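PDB 6WPX: BlEst2 from Bacillus licheniformis, which probably acts as a lipase or esterase that hydrolyses ester bonds, with a C-terminal domain that has autoinhibitory effects. Local coordinates for residues E66-E71 with K259-F264; G150-D155 with A233-N238; L179-M184 with I468-V473; A306-V311 with S387-Q392; S401-N406 with K456-S461. All blocks are in the same frame, centred on the assembly; numbering follows the deposited sequence.

Contact 1 (E66-E71 with K259-F264); sequences ENDMAE and KGNLTF
A single side-chain oxygen, Asn-67 OD1, takes the first N-H of two different helices. Gly-260 N, opening helix 260-267, gives it an almost straight bond of 2.9 Å (175° at the hydrogen), while Met-69 N, opening helix 69-75, reaches the same atom at 3.2 Å from above the amide carbonyl plane. Asn-67 is fixed in rotation from its other end, where ND2 bonds to the carbonyls of Ile-258 and Ala-62. The next residue extends the pattern: Asp-68 OD1 accepts Asn-261 N on its syn lone pair at 2.9 Å, and its OD2 is held by Gln-72. A water also donates to Asp-68 OD1 and to Asn-261 OD1. Such proximity requires Gly-260, because a beta carbon there would collide with Asp-68 OD1 and Met-69 N. At the outer end Lys-259, its chain bent at chi2 (-64°), brings NZ to 2.8 Å from Glu-66 O, above that carbonyl plane, and a water links NZ to Glu-66 OE1. On the inner side Met-69 curls so that SD meets the edge of the Phe-264 ring, 3.8 Å from CD2, a Met-aromatic contact backed by Phe-52 and Ile-50 of strand 50-53. The arrangement combines an Asx turn at a helix start with two helices packed beside the central sheet, as in the alpha/beta-hydrolase fold.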
# COMPACT_ATOMS: atom_id res chain seq x y z
N GLU A 66 -0.48 -22.51 5.73
CA GLU A 66 -1.60 -22.77 4.80
C GLU A 66 -1.09 -22.54 3.37
O GLU A 66 -1.80 -21.98 2.53
CB GLU A 66 -2.83 -21.89 5.14
CG GLU A 66 -3.42 -22.25 6.50
CD GLU A 66 -4.64 -21.47 6.93
OE1 GLU A 66 -5.32 -20.87 6.07
OE2 GLU A 66 -4.96 -21.53 8.14
N ASN A 67 0.16 -22.96 3.11
CA ASN A 67 0.86 -22.72 1.84
C ASN A 67 1.76 -23.90 1.49
O ASN A 67 2.41 -24.47 2.36
CB ASN A 67 1.69 -21.41 1.95
CG ASN A 67 2.06 -20.81 0.62
OD1 ASN A 67 1.93 -21.44 -0.44
ND2 ASN A 67 2.49 -19.55 0.63
N ASP A 68 1.80 -24.27 0.20
CA ASP A 68 2.60 -25.40 -0.33
C ASP A 68 3.73 -24.94 -1.26
O ASP A 68 4.20 -25.75 -2.05
CB ASP A 68 1.69 -26.40 -1.07
CG ASP A 68 1.05 -25.82 -2.34
OD1 ASP A 68 0.88 -24.60 -2.41
OD2 ASP A 68 0.77 -26.60 -3.26
N MET A 69 4.15 -23.68 -1.17
CA MET A 69 5.22 -23.14 -2.03
C MET A 69 6.52 -23.97 -2.03
O MET A 69 7.08 -24.21 -3.11
CB MET A 69 5.51 -21.68 -1.68
CG MET A 69 6.46 -21.01 -2.65
SD MET A 69 5.82 -20.92 -4.37
CE MET A 69 4.83 -19.40 -4.25
N ALA A 70 7.00 -24.40 -0.84
CA ALA A 70 8.22 -25.20 -0.77
C ALA A 70 8.06 -26.53 -1.55
O ALA A 70 8.96 -26.94 -2.29
CB ALA A 70 8.57 -25.49 0.69
N GLU A 71 6.89 -27.18 -1.38
CA GLU A 71 6.55 -28.45 -2.05
C GLU A 71 6.43 -28.20 -3.55
O GLU A 71 6.88 -29.03 -4.33
CB GLU A 71 5.25 -29.02 -1.47
CG GLU A 71 4.81 -30.34 -2.06
CD GLU A 71 3.57 -30.96 -1.44
OE1 GLU A 71 2.59 -30.21 -1.18
OE2 GLU A 71 3.55 -32.20 -1.26
N LYS A 259 0.31 -18.15 -2.68
CA LYS A 259 -0.09 -19.56 -2.53
C LYS A 259 0.58 -20.36 -3.65
O LYS A 259 0.34 -20.10 -4.83
CB LYS A 259 -1.63 -19.72 -2.57
CG LYS A 259 -2.38 -19.00 -1.43
CD LYS A 259 -2.04 -19.54 -0.03
CE LYS A 259 -2.90 -18.92 1.05
NZ LYS A 259 -2.41 -19.28 2.42
N GLY A 260 1.45 -21.28 -3.25
CA GLY A 260 2.20 -22.14 -4.15
C GLY A 260 1.41 -22.73 -5.30
O GLY A 260 1.78 -22.52 -6.47
N ASN A 261 0.32 -23.44 -4.98
CA ASN A 261 -0.54 -24.08 -6.00
C ASN A 261 -1.12 -23.08 -7.02
O ASN A 261 -1.40 -23.46 -8.14
CB ASN A 261 -1.65 -24.91 -5.36
CG ASN A 261 -2.69 -24.09 -4.65
OD1 ASN A 261 -2.40 -23.34 -3.73
ND2 ASN A 261 -3.93 -24.23 -5.06
N LEU A 262 -1.27 -21.82 -6.63
CA LEU A 262 -1.82 -20.82 -7.51
C LEU A 262 -0.75 -20.15 -8.38
O LEU A 262 -0.96 -20.02 -9.58
CB LEU A 262 -2.60 -19.74 -6.72
CG LEU A 262 -3.86 -20.20 -5.91
CD1 LEU A 262 -4.53 -19.00 -5.21
CD2 LEU A 262 -4.90 -20.90 -6.82
N THR A 263 0.36 -19.70 -7.80
CA THR A 263 1.32 -18.89 -8.57
C THR A 263 2.63 -19.56 -8.92
O THR A 263 3.24 -19.12 -9.90
CB THR A 263 1.57 -17.55 -7.90
OG1 THR A 263 2.04 -17.79 -6.57
CG2 THR A 263 0.32 -16.65 -7.91
N PHE A 264 3.08 -20.61 -8.19
CA PHE A 264 4.31 -21.26 -8.62
C PHE A 264 4.21 -21.71 -10.10
O PHE A 264 5.14 -21.41 -10.85
CB PHE A 264 4.74 -22.45 -7.74
CG PHE A 264 6.10 -22.97 -8.12
CD1 PHE A 264 6.25 -23.91 -9.14
CD2 PHE A 264 7.25 -22.48 -7.49
CE1 PHE A 264 7.52 -24.31 -9.56
CE2 PHE A 264 8.52 -22.90 -7.90
CZ PHE A 264 8.64 -23.83 -8.93
O HOH W 1 -4.19 -18.72 4.47
O HOH W 2 -1.18 -23.28 -1.29

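Contact 2 (G150-D155 with A233-N238); sequences GSQLAD and AVTEKN
Gly-150 and Asn-238 face each other with CA atoms 6.3 Å apart, and the two segments pass in reversed order, obliquely, Ser-151 beside Val-234 and Leu-153 beside Ala-233. They are the start of helix 152-157 and the loop between helix 218-224 and strand 245-246. Gly-150 has a positive phi (94°) that would jam a beta carbon against the preceding carbonyl. Asn-238 ND2 donates to Gly-150 O at 3.0 Å, the carbonyl close to the amide plane although the nitrogen sits above the carbonyl plane. Gln-152 comes from the opposite direction, its amide nearly parallel to that of Asn-238 (3°) with NE2 3.5 Å from ND2, and Thr-235 CG2 packs against its OE1 at 3.6 Å. With OG anti to the backbone N (chi1 168°), Ser-151 caps helix 152-157 through Ala-154 N and, weakly, Leu-153 N. Waters make other links: one joins Gly-150 O, Gln-152 OE1 and Thr-235 N, another Ser-151 OG and Ala-233 O, a third Gln-152 NE2, Thr-235 OG1 and, weakly, Asn-238 OD1. A leucine in place of Asn-238 would probably leave Gly-150 O without its direct donor. Direct bonding is thus sparse in this buried contact, and ordered water supplies much of it.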
# COMPACT_ATOMS: atom_id res chain seq x y z
N GLY A 150 5.51 2.31 -4.13
CA GLY A 150 4.92 2.66 -2.85
C GLY A 150 3.49 2.22 -2.66
O GLY A 150 2.80 1.79 -3.59
N SER A 151 3.04 2.37 -1.43
CA SER A 151 1.71 2.01 -0.99
C SER A 151 0.91 3.25 -0.59
O SER A 151 1.33 3.99 0.31
CB SER A 151 1.82 1.04 0.18
OG SER A 151 0.54 0.91 0.77
N GLN A 152 -0.25 3.47 -1.25
CA GLN A 152 -1.15 4.59 -0.90
C GLN A 152 -1.77 4.35 0.50
O GLN A 152 -2.15 5.29 1.18
CB GLN A 152 -2.25 4.83 -1.95
CG GLN A 152 -1.70 5.25 -3.34
CD GLN A 152 -1.52 4.04 -4.26
OE1 GLN A 152 -1.28 2.90 -3.80
NE2 GLN A 152 -1.59 4.28 -5.57
N LEU A 153 -1.80 3.08 0.93
CA LEU A 153 -2.27 2.71 2.26
C LEU A 153 -1.21 3.12 3.30
O LEU A 153 -1.58 3.55 4.40
CB LEU A 153 -2.58 1.22 2.32
CG LEU A 153 -3.87 0.82 1.58
CD1 LEU A 153 -3.96 -0.70 1.43
CD2 LEU A 153 -5.13 1.39 2.31
N ALA A 154 0.10 3.02 2.95
CA ALA A 154 1.15 3.51 3.84
C ALA A 154 1.04 5.04 3.90
O ALA A 154 1.19 5.58 4.98
CB ALA A 154 2.53 3.08 3.35
N ASP A 155 0.72 5.72 2.76
CA ASP A 155 0.54 7.18 2.75
C ASP A 155 -0.58 7.54 3.69
O ASP A 155 -0.45 8.51 4.44
CB ASP A 155 0.17 7.69 1.35
CG ASP A 155 1.27 7.50 0.35
OD1 ASP A 155 2.39 7.14 0.75
OD2 ASP A 155 1.02 7.76 -0.84
N ALA A 233 -3.93 -4.52 -1.48
CA ALA A 233 -2.83 -3.88 -0.74
C ALA A 233 -1.94 -3.06 -1.63
O ALA A 233 -1.29 -2.14 -1.15
CB ALA A 233 -2.01 -4.94 -0.01
N VAL A 234 -1.82 -3.44 -2.91
CA VAL A 234 -0.91 -2.76 -3.83
C VAL A 234 -1.63 -2.57 -5.14
O VAL A 234 -2.30 -3.51 -5.59
CB VAL A 234 0.42 -3.58 -4.03
CG1 VAL A 234 1.40 -2.83 -4.93
CG2 VAL A 234 1.09 -3.93 -2.70
N THR A 235 -1.48 -1.40 -5.77
CA THR A 235 -2.09 -1.17 -7.10
C THR A 235 -1.23 -1.81 -8.18
O THR A 235 -0.02 -1.89 -8.04
CB THR A 235 -2.31 0.31 -7.38
OG1 THR A 235 -1.04 0.93 -7.53
CG2 THR A 235 -3.16 1.01 -6.29
N GLU A 236 -1.86 -2.26 -9.27
CA GLU A 236 -1.13 -2.91 -10.37
C GLU A 236 -0.02 -1.96 -10.88
O GLU A 236 1.11 -2.39 -11.08
CB GLU A 236 -2.12 -3.31 -11.48
CG GLU A 236 -1.45 -3.83 -12.74
CD GLU A 236 -1.01 -2.80 -13.77
OE1 GLU A 236 -0.13 -3.12 -14.59
OE2 GLU A 236 -1.54 -1.67 -13.75
N LYS A 237 -0.35 -0.67 -11.08
CA LYS A 237 0.65 0.30 -11.55
C LYS A 237 1.84 0.44 -10.58
O LYS A 237 2.99 0.56 -11.03
CB LYS A 237 0.03 1.67 -11.87
CG LYS A 237 -0.77 1.67 -13.19
CD LYS A 237 0.14 1.63 -14.44
CE LYS A 237 -0.50 0.91 -15.60
NZ LYS A 237 0.48 0.61 -16.68
N ASN A 238 1.59 0.37 -9.26
CA ASN A 238 2.67 0.49 -8.30
C ASN A 238 3.43 -0.80 -8.07
O ASN A 238 4.45 -0.77 -7.41
CB ASN A 238 2.16 1.09 -6.97
CG ASN A 238 1.81 2.56 -7.07
OD1 ASN A 238 1.64 3.11 -8.15
ND2 ASN A 238 1.76 3.24 -5.96
O HOH W 3 0.12 0.54 -4.31
O HOH W 4 -0.26 -1.54 1.31
O HOH W 5 -1.33 3.54 -8.31

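Contact 3 (L179-M184 with I468-V473); sequences LQTGFM and IRSIYV
The rings of Phe-183 and Tyr-472 meet edge-to-face, the edge of Phe-183 turned toward the face of Tyr-472, with centroids 5.9 Å apart and planes at 65°. Beside this T-shaped pair the polar half of the contact centres on Ser-470. Its OG stands opposite its own nitrogen (chi1 -179°), which carries it to the start of helix 181-191, where Gly-182 N donates to it at 3.0 Å. The same hydroxyl gives its hydrogen to a water that donates to Gln-180 OE1, while Gln-180 NE2 is held by Tyr-177 O. Thr-181 OG1 lies alongside, 3.4 Å from Ser-470 CB; its main partner is Asp-155, also a weak partner of Ser-470 OG, and a second water ties it to Ser-470 O. Gly-182 lets the strand come this near, since a beta carbon would clash with Ser-470 O and with the nitrogens of Ile-471 and Tyr-472; instead Gly-182 O rests 3.3 Å from Tyr-472 CB. Replacing Ser-470 with a valine would probably leave the N-H of Gly-182 and the bridging water without their hydroxyl partner. Helix 181-191 of the alpha/beta part is pressed against strand 462-473 of the C-terminal beta region, with Met-446 of strand 445-456 next to Ser-470 and Tyr-472, Met-91 of helix 91-109 against Phe-183, and helix 152-157 beside Gln-180.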
# COMPACT_ATOMS: atom_id res chain seq x y z
N LEU A 179 7.57 2.50 2.78
CA LEU A 179 6.56 2.16 1.78
C LEU A 179 5.73 3.36 1.29
O LEU A 179 4.97 3.21 0.33
CB LEU A 179 5.65 1.03 2.28
CG LEU A 179 6.34 -0.34 2.48
CD1 LEU A 179 5.39 -1.31 3.12
CD2 LEU A 179 6.85 -0.89 1.16
N GLN A 180 5.88 4.54 1.92
CA GLN A 180 5.16 5.75 1.46
C GLN A 180 5.56 6.03 0.00
O GLN A 180 6.72 5.80 -0.37
CB GLN A 180 5.51 6.96 2.32
CG GLN A 180 4.95 6.84 3.73
CD GLN A 180 5.46 7.93 4.62
OE1 GLN A 180 4.81 8.97 4.83
NE2 GLN A 180 6.63 7.70 5.21
N THR A 181 4.61 6.47 -0.82
CA THR A 181 4.86 6.69 -2.25
C THR A 181 5.90 7.77 -2.51
O THR A 181 6.63 7.69 -3.49
CB THR A 181 3.56 6.94 -3.03
OG1 THR A 181 2.92 8.10 -2.51
CG2 THR A 181 2.62 5.76 -3.00
N GLY A 182 5.97 8.77 -1.63
CA GLY A 182 6.96 9.83 -1.77
C GLY A 182 8.36 9.27 -1.57
O GLY A 182 9.27 9.58 -2.34
N PHE A 183 8.52 8.43 -0.53
CA PHE A 183 9.79 7.77 -0.19
C PHE A 183 10.17 6.80 -1.31
O PHE A 183 11.32 6.76 -1.73
CB PHE A 183 9.63 6.98 1.13
CG PHE A 183 10.92 6.54 1.77
CD1 PHE A 183 11.56 5.37 1.37
CD2 PHE A 183 11.52 7.31 2.77
CE1 PHE A 183 12.76 4.97 1.97
CE2 PHE A 183 12.71 6.90 3.38
CZ PHE A 183 13.31 5.72 2.98
N MET A 184 9.19 6.01 -1.79
CA MET A 184 9.47 5.08 -2.88
C MET A 184 9.77 5.79 -4.18
O MET A 184 10.57 5.28 -4.94
CB MET A 184 8.35 4.03 -3.03
CG MET A 184 8.37 2.98 -1.91
SD MET A 184 9.95 2.13 -1.70
CE MET A 184 10.17 1.40 -3.32
N ILE A 468 -4.89 13.20 0.12
CA ILE A 468 -3.65 12.92 0.83
C ILE A 468 -2.49 12.90 -0.17
O ILE A 468 -2.53 12.16 -1.15
CB ILE A 468 -3.73 11.61 1.66
CG1 ILE A 468 -4.72 11.79 2.83
CG2 ILE A 468 -2.31 11.17 2.16
CD1 ILE A 468 -5.05 10.56 3.50
N ARG A 469 -1.47 13.72 0.09
CA ARG A 469 -0.26 13.79 -0.73
C ARG A 469 0.92 13.33 0.12
O ARG A 469 1.04 13.70 1.29
CB ARG A 469 -0.03 15.21 -1.24
CG ARG A 469 -1.12 15.71 -2.18
CD ARG A 469 -0.88 17.16 -2.57
NE ARG A 469 0.30 17.31 -3.42
CZ ARG A 469 0.83 18.48 -3.76
NH1 ARG A 469 0.31 19.61 -3.31
NH2 ARG A 469 1.90 18.53 -4.55
N SER A 470 1.79 12.53 -0.49
CA SER A 470 3.00 11.98 0.07
C SER A 470 4.17 12.54 -0.70
O SER A 470 4.30 12.30 -1.89
CB SER A 470 2.99 10.45 -0.05
OG SER A 470 4.15 9.89 0.52
N ILE A 471 5.02 13.31 -0.03
CA ILE A 471 6.15 13.99 -0.68
C ILE A 471 7.44 13.78 0.07
O ILE A 471 7.51 14.08 1.25
CB ILE A 471 5.87 15.52 -0.89
CG1 ILE A 471 4.52 15.75 -1.63
CG2 ILE A 471 7.04 16.23 -1.63
CD1 ILE A 471 3.94 17.13 -1.56
N TYR A 472 8.48 13.31 -0.63
CA TYR A 472 9.78 13.21 0.00
C TYR A 472 10.61 14.36 -0.51
O TYR A 472 10.59 14.64 -1.71
CB TYR A 472 10.47 11.87 -0.29
CG TYR A 472 11.85 11.77 0.32
CD1 TYR A 472 12.02 11.62 1.69
CD2 TYR A 472 13.00 11.89 -0.47
CE1 TYR A 472 13.29 11.56 2.27
CE2 TYR A 472 14.27 11.81 0.09
CZ TYR A 472 14.41 11.64 1.46
OH TYR A 472 15.67 11.59 2.01
N VAL A 473 11.34 15.04 0.37
CA VAL A 473 12.21 16.16 0.01
C VAL A 473 13.60 15.80 0.51
O VAL A 473 13.77 15.54 1.71
CB VAL A 473 11.69 17.53 0.52
CG1 VAL A 473 12.64 18.67 0.13
CG2 VAL A 473 10.29 17.82 -0.01
O HOH W 6 3.68 10.54 3.08
O HOH W 7 3.35 10.43 -3.64

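Contact 4 (A306-V311 with S387-Q392); sequences AVEKGV and SPLNQQ
Glu-308 reaches from the end of one strand to Ser-387, the serine just before the turn into helix 389-397, whose hydroxyl makes a capping bond with Leu-389 N, so that a helix-capping serine becomes the meeting point of two stretches of the antiparallel C-terminal beta region. Strand 300-307 ends just before this glutamate, and strand 377-386 just before the serine. The side chain of Glu-308 starts between its backbone nitrogen and carbonyl carbon (chi1 70°) and bends again at chi2 (-87°), which swings the carboxylate toward the helix. There Ser-387 OG donates to Glu-308 OE2 at 2.7 Å, on the anti lone pair. The same oxygen forms a salt bridge with Arg-465 of strand 462-473, so the carboxylate is likely to stay ionised although the residue is buried. Leu-389 covers the group from the helix side, its CD2 3.4 Å from Glu-308 OE2, and packs in turn on Phe-463. At Lys-309 the backbone takes over: its carbonyl accepts a hydrogen bond from a water that also donates to Ser-387 OG. That hydroxyl is gripped by three bonds, giving one to the glutamate and receiving from Leu-389 N (3.2 Å) and from the water. Gly-310 follows with positive phi (79°), a conformation that favours glycine, and turns the chain so that its carbonyl oxygen lies 3.4 Å from Pro-388 CD. Val-311 closes the walk with a methyl against the serine, CG2 standing 3.8 Å from both CB and OG of Ser-387.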
# COMPACT_ATOMS: atom_id res chain seq x y z
N ALA A 306 -21.15 14.96 3.89
CA ALA A 306 -21.98 15.31 2.76
C ALA A 306 -21.88 14.22 1.70
O ALA A 306 -20.79 13.67 1.45
CB ALA A 306 -21.54 16.64 2.17
N VAL A 307 -23.01 13.92 1.08
CA VAL A 307 -23.08 13.03 -0.07
C VAL A 307 -23.77 13.90 -1.10
O VAL A 307 -24.92 14.29 -0.90
CB VAL A 307 -23.82 11.69 0.16
CG1 VAL A 307 -24.05 10.96 -1.18
CG2 VAL A 307 -23.04 10.80 1.12
N GLU A 308 -23.06 14.26 -2.17
CA GLU A 308 -23.62 15.07 -3.24
C GLU A 308 -24.68 14.28 -4.04
O GLU A 308 -24.82 13.06 -3.89
CB GLU A 308 -22.49 15.61 -4.14
CG GLU A 308 -21.79 14.57 -5.01
CD GLU A 308 -20.62 13.84 -4.38
OE1 GLU A 308 -20.42 13.94 -3.14
OE2 GLU A 308 -19.91 13.13 -5.13
N LYS A 309 -25.43 14.97 -4.90
CA LYS A 309 -26.42 14.34 -5.78
C LYS A 309 -25.65 13.54 -6.83
O LYS A 309 -24.54 13.93 -7.18
CB LYS A 309 -27.30 15.41 -6.48
CG LYS A 309 -28.27 16.14 -5.56
CD LYS A 309 -29.15 17.12 -6.33
CE LYS A 309 -29.75 18.16 -5.41
NZ LYS A 309 -30.52 19.18 -6.16
N GLY A 310 -26.26 12.47 -7.34
CA GLY A 310 -25.68 11.66 -8.41
C GLY A 310 -24.59 10.68 -8.03
O GLY A 310 -23.84 10.22 -8.90
N VAL A 311 -24.52 10.30 -6.75
CA VAL A 311 -23.50 9.33 -6.32
C VAL A 311 -24.04 7.93 -6.62
O VAL A 311 -25.15 7.59 -6.21
CB VAL A 311 -23.06 9.53 -4.83
CG1 VAL A 311 -22.10 8.43 -4.38
CG2 VAL A 311 -22.42 10.88 -4.64
N SER A 387 -18.66 8.53 -7.99
CA SER A 387 -19.43 9.71 -8.41
C SER A 387 -18.73 10.46 -9.55
O SER A 387 -17.50 10.54 -9.57
CB SER A 387 -19.59 10.65 -7.21
OG SER A 387 -20.13 11.94 -7.52
N PRO A 388 -19.51 11.07 -10.47
CA PRO A 388 -18.87 11.85 -11.56
C PRO A 388 -18.18 13.12 -11.04
O PRO A 388 -17.47 13.75 -11.80
CB PRO A 388 -20.06 12.22 -12.46
CG PRO A 388 -21.18 11.30 -12.05
CD PRO A 388 -20.98 11.09 -10.60
N LEU A 389 -18.34 13.42 -9.74
CA LEU A 389 -17.76 14.64 -9.11
C LEU A 389 -16.23 14.59 -9.12
O LEU A 389 -15.63 15.62 -9.02
CB LEU A 389 -18.29 14.83 -7.69
CG LEU A 389 -17.56 15.89 -6.88
CD1 LEU A 389 -17.95 17.28 -7.34
CD2 LEU A 389 -17.77 15.71 -5.39
N ASN A 390 -15.65 13.39 -9.24
CA ASN A 390 -14.17 13.19 -9.23
C ASN A 390 -13.49 14.07 -10.28
O ASN A 390 -12.47 14.63 -9.98
CB ASN A 390 -13.78 11.70 -9.32
CG ASN A 390 -14.05 11.05 -10.66
OD1 ASN A 390 -15.12 11.20 -11.24
ND2 ASN A 390 -13.06 10.36 -11.19
N GLN A 391 -14.06 14.15 -11.49
CA GLN A 391 -13.49 14.94 -12.61
C GLN A 391 -13.39 16.40 -12.19
O GLN A 391 -12.36 17.01 -12.42
CB GLN A 391 -14.37 14.76 -13.85
CG GLN A 391 -13.97 13.58 -14.72
CD GLN A 391 -14.74 12.33 -14.39
OE1 GLN A 391 -15.97 12.34 -14.33
NE2 GLN A 391 -14.03 11.24 -14.17
N GLN A 392 -14.43 16.89 -11.53
CA GLN A 392 -14.51 18.29 -11.09
C GLN A 392 -13.52 18.59 -9.99
O GLN A 392 -12.94 19.68 -9.99
CB GLN A 392 -15.94 18.68 -10.70
CG GLN A 392 -16.98 18.50 -11.83
CD GLN A 392 -16.58 19.10 -13.18
OE1 GLN A 392 -16.16 20.26 -13.28
NE2 GLN A 392 -16.71 18.32 -14.24
O HOH W 8 -22.46 13.20 -8.64

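Contact 5 (S401-N406 with K456-S461); sequences SSNLAN and KTADNS
The amide of Asn-403 has the methyl of Ala-458 over one face, CB lying 4.0 Å from CG, while its OD1 accepts a bond from a water that also takes the N-H of Ala-458. CG sits between the backbone nitrogen and carbonyl carbon of its own residue (chi1 52°), and this turns the amide across the loop toward that methyl. The second flat group, the amide of Asn-406, runs side by side with Lys-456 and points the same way, ND2 4.1 Å from CD. Between these two ends the backbones form a single antiparallel hydrogen-bonded pair: Ala-405 N donates to Lys-456 O at 3.0 Å, and Lys-456 N returns a bond of 2.9 Å to Ala-405 O. Both side chains leave the same face, and the ammonium of Lys-456 finds a weak partner in Asn-460 OD1. Past this pair Thr-457 begins a type I turn ending at Asn-460, closed by a bond from Asn-460 N to Thr-457 O. Within the following bend Ser-461 OG donates to Asp-459 OD1 at 2.9 Å. Leu-404 brings its CD2 to 4.0 Å from Thr-457 CA and packs on Phe-463 of strand 462-473. The contact thus joins, near the surface, the loop between helix 389-397 and strand 407-417 to the hairpin linking strands 445-456 and 462-473, with Leu-389 and Gln-392 of the helix touching Leu-404.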
# COMPACT_ATOMS: atom_id res chain seq x y z
N SER A 401 -10.50 24.68 -15.12
CA SER A 401 -11.71 25.35 -14.67
C SER A 401 -12.76 24.27 -14.41
O SER A 401 -12.88 23.31 -15.19
CB SER A 401 -12.21 26.32 -15.74
OG SER A 401 -13.33 27.06 -15.28
N SER A 402 -13.47 24.38 -13.28
CA SER A 402 -14.50 23.42 -12.89
C SER A 402 -15.85 24.12 -12.67
O SER A 402 -15.89 25.34 -12.52
CB SER A 402 -14.08 22.66 -11.64
OG SER A 402 -13.85 23.54 -10.54
N ASN A 403 -16.94 23.33 -12.63
CA ASN A 403 -18.30 23.82 -12.36
C ASN A 403 -18.61 23.71 -10.85
O ASN A 403 -19.77 23.70 -10.45
CB ASN A 403 -19.36 23.13 -13.24
CG ASN A 403 -19.33 21.62 -13.23
OD1 ASN A 403 -19.08 20.98 -12.20
ND2 ASN A 403 -19.63 21.01 -14.37
N LEU A 404 -17.53 23.65 -10.02
CA LEU A 404 -17.58 23.63 -8.56
C LEU A 404 -17.61 25.06 -8.03
O LEU A 404 -16.85 25.91 -8.51
CB LEU A 404 -16.37 22.88 -7.97
CG LEU A 404 -16.32 21.36 -8.13
CD1 LEU A 404 -15.21 20.77 -7.28
CD2 LEU A 404 -17.64 20.71 -7.78
N ALA A 405 -18.50 25.28 -7.04
CA ALA A 405 -18.80 26.59 -6.42
C ALA A 405 -18.46 26.65 -4.93
O ALA A 405 -18.73 25.68 -4.22
CB ALA A 405 -20.26 26.89 -6.62
N ASN A 406 -17.93 27.80 -4.50
CA ASN A 406 -17.57 28.15 -3.09
C ASN A 406 -16.57 27.11 -2.55
O ASN A 406 -16.76 26.68 -1.41
CB ASN A 406 -18.81 28.25 -2.21
CG ASN A 406 -20.00 28.97 -2.82
OD1 ASN A 406 -19.87 29.69 -3.81
ND2 ASN A 406 -21.18 28.78 -2.26
N LYS A 456 -19.82 23.33 -3.02
CA LYS A 456 -21.07 22.93 -3.64
C LYS A 456 -20.81 22.43 -5.03
O LYS A 456 -19.88 22.93 -5.68
CB LYS A 456 -22.00 24.15 -3.72
CG LYS A 456 -23.02 24.26 -2.60
CD LYS A 456 -23.74 25.63 -2.63
CE LYS A 456 -24.38 25.96 -3.96
NZ LYS A 456 -25.01 27.31 -3.98
N THR A 457 -21.64 21.49 -5.51
CA THR A 457 -21.56 20.98 -6.89
C THR A 457 -22.39 21.91 -7.81
O THR A 457 -23.00 22.86 -7.32
CB THR A 457 -22.04 19.50 -6.97
OG1 THR A 457 -23.46 19.45 -6.80
CG2 THR A 457 -21.36 18.60 -5.94
N ALA A 458 -22.43 21.62 -9.14
CA ALA A 458 -23.22 22.39 -10.10
C ALA A 458 -24.73 22.36 -9.83
O ALA A 458 -25.42 23.33 -10.15
CB ALA A 458 -22.94 21.91 -11.51
N ASP A 459 -25.24 21.27 -9.24
CA ASP A 459 -26.68 21.12 -8.87
C ASP A 459 -26.98 21.60 -7.45
O ASP A 459 -28.02 21.19 -6.93
CB ASP A 459 -27.22 19.71 -9.07
CG ASP A 459 -26.55 18.64 -8.23
OD1 ASP A 459 -26.60 18.74 -6.98
OD2 ASP A 459 -26.00 17.72 -8.83
N ASN A 460 -26.06 22.35 -6.85
CA ASN A 460 -26.13 23.00 -5.52
C ASN A 460 -25.96 22.09 -4.28
O ASN A 460 -25.98 22.61 -3.16
CB ASN A 460 -27.41 23.82 -5.36
CG ASN A 460 -27.49 24.98 -6.29
OD1 ASN A 460 -26.64 25.87 -6.29
ND2 ASN A 460 -28.58 25.05 -7.04
N SER A 461 -25.75 20.78 -4.46
CA SER A 461 -25.59 19.92 -3.29
C SER A 461 -24.18 20.04 -2.68
O SER A 461 -23.20 20.04 -3.43
CB SER A 461 -25.93 18.47 -3.64
OG SER A 461 -25.08 17.97 -4.65
O HOH W 9 -20.41 19.89 -10.06

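From the N terminus, contact 1 opens first and closes only at 259-264, binding two helices on the flank of the alpha/beta part. Contact 2 opens at 150-155 and closes at 233-238, so it lies wholly within that loop. Contact 3 starts inside both, at 179-184, and crosses them by closing at 468-473, joining the alpha/beta part to the C-terminal beta region. Contacts 4 and 5 follow in series within its long span, tying strand ends, a helix start and a hairpin turn of that region together. Contacts 2 and 3 touch, as do contacts 4 and 5, whose centres are about 10 Å apart; contact 1 touches none of the others.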